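Local coordinates for VgrG protein (Vibrio cholerae, PDB 4DTH), which binds ATP and magnesium as the actin cross-linking domain of a VgrG toxin, and probably uses them to join G-actin monomers covalently, at residues P261-N264 and K270-N273; G246-I249 and P254-E257; A115-T120 and Q128-I133. One frame throughout, in Å; residues are numbered along the deposited sequence.

Interaction 1: P261-N264 and K270-N273. With ATP (adenosine-5'-triphosphate), chain B; SO4 (sulfate ion), chain F.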
loop_
_atom_site.group_PDB
_atom_site.type_symbol
_atom_site.label_atom_id
_atom_site.label_comp_id
_atom_site.label_asym_id
_atom_site.label_seq_id
_atom_site.Cartn_x
_atom_site.Cartn_y
_atom_site.Cartn_z
ATOM N N PRO A 261 -24.613 -9.031 -0.537
ATOM C CA PRO A 261 -23.203 -8.729 -0.855
ATOM C C PRO A 261 -23.017 -7.991 -2.187
ATOM O O PRO A 261 -23.670 -8.313 -3.197
ATOM C CB PRO A 261 -22.557 -10.114 -0.892
ATOM C CG PRO A 261 -23.391 -10.933 0.019
ATOM C CD PRO A 261 -24.792 -10.469 -0.231
ATOM N N ASN A 262 -22.195 -6.935 -2.163
ATOM C CA ASN A 262 -21.876 -6.182 -3.364
ATOM C C ASN A 262 -20.393 -5.864 -3.443
ATOM O O ASN A 262 -20.002 -4.902 -4.088
ATOM C CB ASN A 262 -22.796 -4.976 -3.581
ATOM C CG ASN A 262 -22.786 -3.959 -2.472
ATOM O OD1 ASN A 262 -22.152 -2.905 -2.577
ATOM N ND2 ASN A 262 -23.549 -4.224 -1.416
ATOM N N ALA A 263 -19.566 -6.709 -2.787
ATOM C CA ALA A 263 -18.106 -6.659 -2.810
ATOM C C ALA A 263 -17.604 -8.050 -2.481
ATOM O O ALA A 263 -18.311 -8.821 -1.819
ATOM C CB ALA A 263 -17.564 -5.646 -1.803
ATOM N N ASN A 264 -16.389 -8.382 -2.933
ATOM C CA ASN A 264 -15.843 -9.711 -2.682
ATOM C C ASN A 264 -15.138 -9.868 -1.321
ATOM O O ASN A 264 -14.736 -10.972 -0.953
ATOM C CB ASN A 264 -15.005 -10.201 -3.864
ATOM C CG ASN A 264 -15.778 -10.266 -5.176
ATOM O OD1 ASN A 264 -15.230 -10.021 -6.254
ATOM N ND2 ASN A 264 -17.071 -10.577 -5.130
ATOM N N LYS A 270 -13.080 -1.619 -4.594
ATOM C CA LYS A 270 -14.055 -0.592 -4.236
ATOM C C LYS A 270 -14.156 -0.363 -2.728
ATOM O O LYS A 270 -14.437 0.759 -2.304
ATOM C CB LYS A 270 -15.417 -0.777 -4.921
ATOM C CG LYS A 270 -16.229 -1.968 -4.496
ATOM C CD LYS A 270 -17.456 -2.038 -5.393
ATOM C CE LYS A 270 -18.002 -3.423 -5.482
ATOM N NZ LYS A 270 -19.268 -3.457 -6.258
ATOM N N VAL A 271 -13.892 -1.413 -1.925
ATOM C CA VAL A 271 -13.896 -1.304 -0.463
ATOM C C VAL A 271 -12.657 -0.509 -0.036
ATOM O O VAL A 271 -12.765 0.410 0.778
ATOM C CB VAL A 271 -14.009 -2.676 0.246
ATOM C CG1 VAL A 271 -13.917 -2.526 1.769
ATOM C CG2 VAL A 271 -15.306 -3.380 -0.145
ATOM N N LYS A 272 -11.487 -0.843 -0.610
ATOM C CA LYS A 272 -10.256 -0.108 -0.315
ATOM C C LYS A 272 -10.418 1.374 -0.688
ATOM O O LYS A 272 -10.003 2.245 0.079
ATOM C CB LYS A 272 -9.088 -0.713 -1.104
ATOM C CG LYS A 272 -8.617 -2.068 -0.621
ATOM C CD LYS A 272 -7.402 -2.455 -1.481
ATOM C CE LYS A 272 -6.708 -3.700 -1.028
ATOM N NZ LYS A 272 -5.502 -3.967 -1.863
ATOM N N ASN A 273 -11.070 1.658 -1.842
ATOM C CA ASN A 273 -11.315 3.029 -2.296
ATOM C C ASN A 273 -12.198 3.809 -1.329
ATOM O O ASN A 273 -11.963 4.995 -1.116
ATOM C CB ASN A 273 -11.905 3.042 -3.704
ATOM C CG ASN A 273 -10.895 2.693 -4.772
ATOM O OD1 ASN A 273 -9.682 2.650 -4.529
ATOM N ND2 ASN A 273 -11.372 2.404 -5.971
HETATM P PG ATP B . -1.680 -4.374 -1.066
HETATM O O1G ATP B . -2.345 -3.040 -0.944
HETATM O O2G ATP B . -1.838 -5.174 0.197
HETATM O O3G ATP B . -2.226 -5.179 -2.210
HETATM P PB ATP B . 1.124 -4.887 -1.485
HETATM O O1B ATP B . 1.148 -6.001 -0.515
HETATM O O2B ATP B . 1.168 -5.463 -2.880
HETATM O O3B ATP B . -0.123 -4.089 -1.312
HETATM P PA ATP B . 3.052 -3.415 -0.027
HETATM O O1A ATP B . 2.340 -3.930 1.162
HETATM O O2A ATP B . 4.487 -3.947 0.026
HETATM O O3A ATP B . 2.387 -3.926 -1.258
HETATM O "O5'" ATP B . 3.019 -1.811 0.009
HETATM C "C5'" ATP B . 3.885 -1.143 -0.923
HETATM C "C4'" ATP B . 3.901 0.349 -0.720
HETATM O "O4'" ATP B . 4.268 0.664 0.654
HETATM C "C3'" ATP B . 4.931 1.073 -1.588
HETATM O "O3'" ATP B . 4.488 2.365 -1.999
HETATM C "C2'" ATP B . 6.127 1.156 -0.650
HETATM O "O2'" ATP B . 7.104 2.107 -1.041
HETATM C "C1'" ATP B . 5.406 1.513 0.633
HETATM N N9 ATP B . 6.164 1.347 1.876
HETATM C C8 ATP B . 6.737 0.198 2.350
HETATM N N7 ATP B . 7.345 0.352 3.502
HETATM C C5 ATP B . 7.163 1.694 3.804
HETATM C C6 ATP B . 7.551 2.492 4.899
HETATM N N6 ATP B . 8.243 2.034 5.950
HETATM N N1 ATP B . 7.184 3.794 4.888
HETATM C C2 ATP B . 6.477 4.259 3.854
HETATM N N3 ATP B . 6.053 3.608 2.774
HETATM C C4 ATP B . 6.432 2.318 2.801
HETATM S S SO4 F . -5.896 -2.774 -5.609
HETATM O O1 SO4 F . -5.291 -3.376 -6.802
HETATM O O2 SO4 F . -6.980 -1.910 -6.004
HETATM O O3 SO4 F . -6.359 -3.839 -4.738
HETATM O O4 SO4 F . -4.884 -1.995 -4.892
HETATM O O HOH W 1 -21.016 -1.525 -5.510
#

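Interaction 2: G246-I249 and P254-E257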
loop_
_atom_site.group_PDB
_atom_site.type_symbol
_atom_site.label_atom_id
_atom_site.label_comp_id
_atom_site.label_asym_id
_atom_site.label_seq_id
_atom_site.Cartn_x
_atom_site.Cartn_y
_atom_site.Cartn_z
ATOM N N GLY A 246 -21.890 -5.541 2.244
ATOM C CA GLY A 246 -22.301 -6.914 2.531
ATOM C C GLY A 246 -21.100 -7.838 2.601
ATOM O O GLY A 246 -21.009 -8.803 1.844
ATOM N N ILE A 247 -20.155 -7.517 3.499
ATOM C CA ILE A 247 -18.906 -8.274 3.623
ATOM C C ILE A 247 -19.014 -9.313 4.731
ATOM O O ILE A 247 -19.408 -8.972 5.841
ATOM C CB ILE A 247 -17.710 -7.309 3.874
ATOM C CG1 ILE A 247 -17.599 -6.243 2.749
ATOM C CG2 ILE A 247 -16.382 -8.087 4.020
ATOM C CD1 ILE A 247 -16.637 -5.082 3.064
ATOM N N TYR A 248 -18.563 -10.554 4.452
ATOM C CA TYR A 248 -18.523 -11.595 5.486
ATOM C C TYR A 248 -17.265 -11.338 6.327
ATOM O O TYR A 248 -16.153 -11.488 5.817
ATOM C CB TYR A 248 -18.453 -12.988 4.837
ATOM C CG TYR A 248 -19.794 -13.448 4.315
ATOM C CD1 TYR A 248 -20.268 -13.020 3.076
ATOM C CD2 TYR A 248 -20.597 -14.302 5.064
ATOM C CE1 TYR A 248 -21.522 -13.409 2.607
ATOM C CE2 TYR A 248 -21.843 -14.715 4.597
ATOM C CZ TYR A 248 -22.304 -14.261 3.371
ATOM O OH TYR A 248 -23.528 -14.672 2.906
ATOM N N ILE A 249 -17.464 -10.902 7.598
ATOM C CA ILE A 249 -16.413 -10.608 8.596
ATOM C C ILE A 249 -16.499 -11.659 9.674
ATOM O O ILE A 249 -17.506 -11.705 10.380
ATOM C CB ILE A 249 -16.566 -9.198 9.271
ATOM C CG1 ILE A 249 -16.748 -8.048 8.262
ATOM C CG2 ILE A 249 -15.441 -8.925 10.309
ATOM C CD1 ILE A 249 -15.545 -7.647 7.472
ATOM N N PRO A 254 -23.784 -11.045 6.376
ATOM C CA PRO A 254 -24.610 -9.892 5.951
ATOM C C PRO A 254 -26.044 -10.243 5.563
ATOM O O PRO A 254 -26.955 -9.448 5.806
ATOM C CB PRO A 254 -23.841 -9.327 4.754
ATOM C CG PRO A 254 -22.976 -10.467 4.277
ATOM C CD PRO A 254 -22.577 -11.173 5.539
ATOM N N MET A 255 -26.253 -11.448 5.013
ATOM C CA MET A 255 -27.581 -11.933 4.625
ATOM C C MET A 255 -28.515 -12.109 5.838
ATOM O O MET A 255 -29.731 -11.971 5.683
ATOM C CB MET A 255 -27.484 -13.209 3.763
ATOM C CG MET A 255 -26.905 -12.965 2.364
ATOM S SD MET A 255 -28.008 -12.023 1.266
ATOM C CE MET A 255 -29.246 -13.319 0.864
ATOM N N SER A 256 -27.952 -12.307 7.060
ATOM C CA SER A 256 -28.737 -12.419 8.297
ATOM C C SER A 256 -29.376 -11.070 8.674
ATOM O O SER A 256 -30.338 -11.031 9.438
ATOM C CB SER A 256 -27.877 -12.954 9.440
ATOM O OG SER A 256 -27.034 -11.950 9.983
ATOM N N GLU A 257 -28.841 -9.967 8.124
ATOM C CA GLU A 257 -29.359 -8.625 8.342
ATOM C C GLU A 257 -29.965 -8.072 7.047
ATOM O O GLU A 257 -30.092 -6.856 6.878
ATOM C CB GLU A 257 -28.280 -7.708 8.936
ATOM C CG GLU A 257 -27.944 -8.081 10.373
ATOM C CD GLU A 257 -26.946 -7.214 11.104
ATOM O OE1 GLU A 257 -26.876 -5.999 10.812
ATOM O OE2 GLU A 257 -26.247 -7.746 11.996
#

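Interaction 3: A115-T120 and Q128-I133. With SO4 (sulfate ion), chain H.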
loop_
_atom_site.group_PDB
_atom_site.type_symbol
_atom_site.label_atom_id
_atom_site.label_comp_id
_atom_site.label_asym_id
_atom_site.label_seq_id
_atom_site.Cartn_x
_atom_site.Cartn_y
_atom_site.Cartn_z
ATOM N N ALA A 115 10.816 4.669 -17.973
ATOM C CA ALA A 115 9.722 4.756 -18.948
ATOM C C ALA A 115 10.282 5.050 -20.347
ATOM O O ALA A 115 9.848 4.423 -21.311
ATOM C CB ALA A 115 8.730 5.828 -18.535
ATOM N N THR A 116 11.280 5.953 -20.457
ATOM C CA THR A 116 11.896 6.221 -21.762
ATOM C C THR A 116 12.668 4.999 -22.264
ATOM O O THR A 116 12.632 4.706 -23.456
ATOM C CB THR A 116 12.751 7.500 -21.764
ATOM O OG1 THR A 116 13.997 7.272 -21.093
ATOM C CG2 THR A 116 12.017 8.692 -21.188
ATOM N N HIS A 117 13.343 4.281 -21.348
ATOM C CA HIS A 117 14.085 3.059 -21.677
ATOM C C HIS A 117 13.114 1.970 -22.195
ATOM O O HIS A 117 13.419 1.292 -23.185
ATOM C CB HIS A 117 14.885 2.586 -20.446
ATOM C CG HIS A 117 15.621 1.308 -20.669
ATOM N ND1 HIS A 117 16.857 1.284 -21.290
ATOM C CD2 HIS A 117 15.270 0.043 -20.341
ATOM C CE1 HIS A 117 17.209 0.008 -21.335
ATOM N NE2 HIS A 117 16.288 -0.774 -20.773
ATOM N N PHE A 118 11.936 1.836 -21.546
ATOM C CA PHE A 118 10.887 0.892 -21.962
ATOM C C PHE A 118 10.350 1.260 -23.349
ATOM O O PHE A 118 10.067 0.362 -24.145
ATOM C CB PHE A 118 9.738 0.876 -20.942
ATOM C CG PHE A 118 9.853 -0.078 -19.769
ATOM C CD1 PHE A 118 10.205 -1.412 -19.965
ATOM C CD2 PHE A 118 9.473 0.320 -18.492
ATOM C CE1 PHE A 118 10.234 -2.312 -18.892
ATOM C CE2 PHE A 118 9.507 -0.582 -17.420
ATOM C CZ PHE A 118 9.905 -1.886 -17.626
ATOM N N THR A 119 10.194 2.579 -23.628
ATOM C CA THR A 119 9.727 3.095 -24.934
ATOM C C THR A 119 10.654 2.578 -26.053
ATOM O O THR A 119 10.162 2.096 -27.072
ATOM C CB THR A 119 9.588 4.632 -24.901
ATOM O OG1 THR A 119 8.683 5.002 -23.857
ATOM C CG2 THR A 119 9.106 5.213 -26.241
ATOM N N THR A 120 11.986 2.632 -25.840
ATOM C CA THR A 120 12.956 2.121 -26.814
ATOM C C THR A 120 12.872 0.593 -26.862
ATOM O O THR A 120 12.896 0.028 -27.948
ATOM C CB THR A 120 14.372 2.632 -26.462
ATOM O OG1 THR A 120 14.355 4.054 -26.536
ATOM C CG2 THR A 120 15.453 2.094 -27.396
ATOM N N GLN A 128 10.764 -9.332 -25.572
ATOM C CA GLN A 128 12.028 -9.810 -25.022
ATOM C C GLN A 128 12.161 -9.349 -23.577
ATOM O O GLN A 128 11.600 -8.300 -23.211
ATOM C CB GLN A 128 13.217 -9.261 -25.815
ATOM C CG GLN A 128 13.392 -9.901 -27.166
ATOM C CD GLN A 128 14.358 -9.067 -27.931
ATOM O OE1 GLN A 128 15.465 -8.776 -27.520
ATOM N NE2 GLN A 128 13.914 -8.549 -29.006
ATOM N N PRO A 129 12.950 -10.082 -22.742
ATOM C CA PRO A 129 13.123 -9.604 -21.366
ATOM C C PRO A 129 13.942 -8.325 -21.350
ATOM O O PRO A 129 14.736 -8.068 -22.270
ATOM C CB PRO A 129 13.919 -10.722 -20.679
ATOM C CG PRO A 129 14.542 -11.500 -21.758
ATOM C CD PRO A 129 13.727 -11.324 -22.995
ATOM N N LEU A 130 13.761 -7.536 -20.293
ATOM C CA LEU A 130 14.549 -6.344 -20.020
ATOM C C LEU A 130 15.938 -6.851 -19.645
ATOM O O LEU A 130 16.047 -7.892 -18.983
ATOM C CB LEU A 130 13.973 -5.643 -18.774
ATOM C CG LEU A 130 13.331 -4.273 -18.882
ATOM C CD1 LEU A 130 13.426 -3.560 -17.542
ATOM C CD2 LEU A 130 13.991 -3.389 -19.932
ATOM N N ALA A 131 16.992 -6.153 -20.086
ATOM C CA ALA A 131 18.360 -6.539 -19.766
ATOM C C ALA A 131 18.894 -5.657 -18.631
ATOM O O ALA A 131 18.578 -4.463 -18.585
ATOM C CB ALA A 131 19.255 -6.401 -20.992
ATOM N N PRO A 132 19.727 -6.236 -17.725
ATOM C CA PRO A 132 20.324 -5.404 -16.669
ATOM C C PRO A 132 21.394 -4.499 -17.280
ATOM O O PRO A 132 22.405 -4.979 -17.814
ATOM C CB PRO A 132 20.891 -6.412 -15.665
ATOM C CG PRO A 132 20.949 -7.692 -16.360
ATOM C CD PRO A 132 20.198 -7.636 -17.646
ATOM N N ILE A 133 21.085 -3.209 -17.361
ATOM C CA ILE A 133 21.953 -2.213 -17.979
ATOM C C ILE A 133 22.106 -1.012 -17.064
ATOM O O ILE A 133 21.341 -0.848 -16.106
ATOM C CB ILE A 133 21.401 -1.774 -19.389
ATOM C CG1 ILE A 133 19.945 -1.231 -19.323
ATOM C CG2 ILE A 133 21.521 -2.888 -20.429
ATOM C CD1 ILE A 133 19.829 0.248 -19.100
HETATM S S SO4 H . 19.394 4.193 -21.852
HETATM O O1 SO4 H . 19.856 4.426 -23.217
HETATM O O2 SO4 H . 17.936 3.938 -21.850
HETATM O O3 SO4 H . 20.077 3.021 -21.314
HETATM O O4 SO4 H . 19.682 5.389 -21.030
HETATM O O HOH W 2 17.308 -3.302 -20.674
#

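Interaction 1: P261-N264 and K270-N273
A263 and V271 supply the apolar part of this contact. The methyl CB of A263 points at the helix and meets CG2 of V271 at 3.6 Å. V271 turns CG2 beside its own backbone N because CG1 takes the position opposite that N (chi1 176°). The CA atoms come nearest at the same pair, 7.2 Å from A263 CA to V271 CA, and the small area buried between the segments, 135 Å², fits a single point of touch flanked by one long side chain.

That side chain is K270, extended beyond CG, which runs past A263 and carries its ammonium to N262. K270 NZ lies 2.7 Å from N262 O, but the hydrogen bond is weak, and a clash between this oxygen and the lysine chain makes its exact geometry doubtful. Water 1 gives a second link: it accepts from K270 NZ at 2.7 Å and donates weakly to N262 OD1 at 3.4 Å.

Bonds to bound anions come from K272, which takes no part in the contact between the segments. Also extended, it donates from NZ to O3 of a sulfate, probably a crystallisation component, at 3.0 Å and weakly to the gamma-phosphate O1G of ATP at 3.4 Å, placing it in the ATP pocket. R353 also binds that sulfate.

D268 joins the segments from between them, one carboxylate oxygen taking N264 N and the other K270 N. F245, at the end of helix 221-245, touches N262, A263, K270 and V271, so the loop and helix 269-275 both pack against that end.

Interaction 2: G246-I249 and P254-E257
Y248 holds its CG opposite the carbonyl carbon (chi1 -78°), and with the ring turned by chi2 of 82° one broad face is presented to P254. CD of the proline stands over the ring centre: 3.5 Å from the centroid and only 3° off the ring normal, the geometry of a CH-pi contact. CG of P254 lies over the same face, 3.7 Å from Y248 CE1, and the two side chains cross at about a right angle. Beyond the ring, the phenolic OH of Y248 passes M255 CG at 3.8 Å.

The adjoining CB-CG edge of the proline meets backbone. CB of P254 is 3.6 Å from G246 CA, and CG is 3.5 Å from G246 O, so the ring packs on both a peptide and a phenol; no hydrogen bond crosses the contact. G246 leaves helix 221-245 with a positive phi, a conformation that favours glycine.

P254 also starts a 3-10 turn closed by E257 N to P254 O. D253 bonds to it twice, OD1 accepting from M255 N and the backbone O from S256 OG. This is a proline-aromatic CH-pi contact within the loop after helix 221-245, joining the residues that leave the helix to a 3-10 turn.

Interaction 3: A115-T120 and Q128-I133
F118 and L130 have the nearest CA atoms of the two segments, 8.3 Å apart. Residues 115-120 are regular helix, whereas 128-133 have extended backbone angles throughout, although they form no regular strand. Inside the helix A115 O accepts twice, from T119 N and from T119 OG1 at 2.9 Å, the donors coming from opposite faces of its carbonyl plane.

L130 turns CG and CD1 to F118, CG being 3.7 Å from F118 CE1, and CD2 to H117. The side chains of L130 and F118 cross at about a right angle, while L130 CD2 sits in the plane of the H117 ring at its edge, 3.6 Å from H117 NE2. The contact packs the loop that follows helix 101-124 back on that helix: the chain turns back, passes across the flank of the helix and bonds by backbone to neighbouring strands, I133 to I142 and Q128 to I151. L60 of strand 56-68 touches both F118 and L130.

H117 places its ring by holding CG opposite the backbone N (chi1 177°). I133 comes from the opposing direction and sets CD1 3.5 Å from H117 CE1. Both ring nitrogens have in-plane partners: water 2, 2.7 Å from H117 NE2, donates to A131 O at 2.7 Å, and H117 ND1 donates to sulfate O2 at 2.9 Å with an N-H...O angle of 158°. W113 and E136 also bind this sulfate, which probably came from the crystallisation liquor.

From the N terminus, interaction 3 comes first, closing the turn from helix 101-124 back toward strand 140-144. Much later, interaction 2 closes a short loop immediately after helix 221-245, and interaction 1 then closes the next one, leading into helix 269-275. The three follow in series, with none nested or crossed. Interactions 1 and 2 have centres about 13 Å apart and touch: P261 CB meets G246 O at 3.4 Å, and V271 CG2 meets I247 CD1 at 3.9 Å, so the two contacts form one continuous patch joining the end of helix 221-245, the loop after it and helix 269-275. Interaction 3 lies across the chain's centre from interaction 2, their centres about 47 Å apart.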